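Local structure of type II restriction enzyme MunI (Mycoplasma, 1D02) at residues D[46-51]-D[92-97]. The protein cuts double-stranded DNA as a homodimeric type II restriction endonuclease, recognising the sequence 5'-CAATTG-3' and cleaving after its first C. The protein carries 1 engineered substitution. Numbering follows the deposited sequence.
Sequences PKHLKN and HKILFG
F96, on strand 93-101, pushes its ring into the loop 46-51 and is met there on a face and along an edge. L49 takes the face: its CD1 sits almost over the middle of the ring, 3.9 Å from the F96 centroid and only 12° off the normal, a clear CH-pi contact. On the opposite face CG2 of I94 lies off-centre, toward the rim, so the phenyl ring has an aliphatic group on either side. H48 comes in at the far edge. The edge of F96 is turned toward the imidazole face in an offset edge-to-face pair, centroids 5.5 Å apart and planes at 66°, with CE2 and CZ the F96 atoms nearest H48. With CG beside the backbone N (chi1 -49°), the imidazole also reaches I94, whose CD1 lies 3.6 Å from H48 NE2. ND1 of H48, 3.8 Å from F96 CE2, is buried here without a polar partner. P46 adds a looser touch, its CG 4.4 Å from F96 CD2. A type I turn from K47 to K50, closed by the K50 N to K47 O bond, lets H48 and L49 both face the strand. From helix 128-138, I137 touches H48, L49 and F96, and Y134 meets the F96 ring edge-to-face. The loop following strand 40-44 thus packs with that helix against one face of the central mixed sheet, a hydrophobic layer of the alpha/beta core of a PD-(D/E)XK-type nuclease.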
# COMPACT_ATOMS: atom_id res chain seq x y z
N PRO D 46 -3.21 1.91 19.61
CA PRO D 46 -3.92 3.19 19.84
C PRO D 46 -5.29 3.13 19.16
O PRO D 46 -5.45 2.46 18.14
CB PRO D 46 -3.01 4.21 19.15
CG PRO D 46 -2.29 3.36 18.10
CD PRO D 46 -1.97 2.13 18.86
N LYS D 47 -6.28 3.84 19.71
CA LYS D 47 -7.64 3.83 19.18
C LYS D 47 -8.06 5.09 18.43
O LYS D 47 -9.24 5.23 18.09
CB LYS D 47 -8.61 3.57 20.34
CG LYS D 47 -8.29 2.26 21.06
CD LYS D 47 -9.42 1.80 21.97
CE LYS D 47 -9.57 2.64 23.22
NZ LYS D 47 -10.57 1.98 24.14
N HIS D 48 -7.11 5.98 18.14
CA HIS D 48 -7.44 7.24 17.47
C HIS D 48 -8.08 7.14 16.11
O HIS D 48 -8.76 8.06 15.69
CB HIS D 48 -6.19 8.11 17.32
CG HIS D 48 -5.40 8.25 18.58
ND1 HIS D 48 -4.68 7.21 19.12
CD2 HIS D 48 -5.26 9.30 19.43
CE1 HIS D 48 -4.13 7.60 20.25
NE2 HIS D 48 -4.46 8.86 20.47
N LEU D 49 -7.86 6.03 15.42
CA LEU D 49 -8.36 5.82 14.07
C LEU D 49 -9.43 4.72 14.00
O LEU D 49 -9.64 4.12 12.95
CB LEU D 49 -7.16 5.46 13.17
CG LEU D 49 -6.11 6.58 13.01
CD1 LEU D 49 -4.70 6.00 13.03
CD2 LEU D 49 -6.36 7.33 11.69
N LYS D 50 -10.10 4.49 15.12
CA LYS D 50 -11.13 3.47 15.22
C LYS D 50 -12.39 3.79 14.39
O LYS D 50 -13.11 2.88 13.99
CB LYS D 50 -11.54 3.32 16.70
CG LYS D 50 -12.57 2.24 17.05
CD LYS D 50 -13.23 2.56 18.42
CE LYS D 50 -12.90 1.56 19.54
NZ LYS D 50 -13.38 0.17 19.27
N ASN D 51 -12.66 5.07 14.15
CA ASN D 51 -13.90 5.47 13.47
C ASN D 51 -13.60 6.21 12.18
O ASN D 51 -13.45 7.43 12.19
CB ASN D 51 -14.73 6.34 14.44
CG ASN D 51 -16.11 6.69 13.92
OD1 ASN D 51 -16.50 6.26 12.84
ND2 ASN D 51 -16.86 7.47 14.68
N HIS D 92 0.78 17.20 21.96
CA HIS D 92 -0.34 16.34 21.56
C HIS D 92 -0.22 15.87 20.10
O HIS D 92 -1.22 15.40 19.50
CB HIS D 92 -1.67 17.03 21.81
CG HIS D 92 -1.88 17.40 23.25
ND1 HIS D 92 -2.08 16.45 24.24
CD2 HIS D 92 -1.84 18.60 23.88
CE1 HIS D 92 -2.17 17.06 25.41
NE2 HIS D 92 -2.02 18.36 25.22
N LYS D 93 0.98 16.00 19.53
CA LYS D 93 1.23 15.51 18.18
C LYS D 93 1.54 14.01 18.33
O LYS D 93 2.17 13.57 19.31
CB LYS D 93 2.41 16.24 17.52
CG LYS D 93 2.03 17.65 17.07
CD LYS D 93 3.13 18.32 16.26
CE LYS D 93 2.65 19.70 15.75
NZ LYS D 93 3.73 20.37 15.00
N ILE D 94 1.08 13.22 17.36
CA ILE D 94 1.23 11.77 17.41
C ILE D 94 1.77 11.19 16.11
O ILE D 94 1.36 11.60 15.01
CB ILE D 94 -0.13 11.09 17.66
CG1 ILE D 94 -0.76 11.65 18.93
CG2 ILE D 94 0.06 9.57 17.78
CD1 ILE D 94 -2.23 11.33 19.10
N LEU D 95 2.69 10.23 16.24
CA LEU D 95 3.27 9.53 15.09
C LEU D 95 2.67 8.12 15.20
O LEU D 95 2.82 7.47 16.23
CB LEU D 95 4.80 9.46 15.22
CG LEU D 95 5.51 8.54 14.21
CD1 LEU D 95 5.39 9.17 12.82
CD2 LEU D 95 6.99 8.37 14.59
N PHE D 96 1.98 7.67 14.15
CA PHE D 96 1.38 6.34 14.15
C PHE D 96 2.32 5.35 13.50
O PHE D 96 3.04 5.70 12.57
CB PHE D 96 0.03 6.40 13.43
CG PHE D 96 -1.00 7.18 14.18
CD1 PHE D 96 -1.30 8.50 13.84
CD2 PHE D 96 -1.63 6.62 15.29
CE1 PHE D 96 -2.21 9.24 14.61
CE2 PHE D 96 -2.53 7.34 16.05
CZ PHE D 96 -2.82 8.66 15.71
N GLY D 97 2.35 4.12 14.02
CA GLY D 97 3.30 3.18 13.46
C GLY D 97 2.80 1.79 13.13
O GLY D 97 1.73 1.39 13.57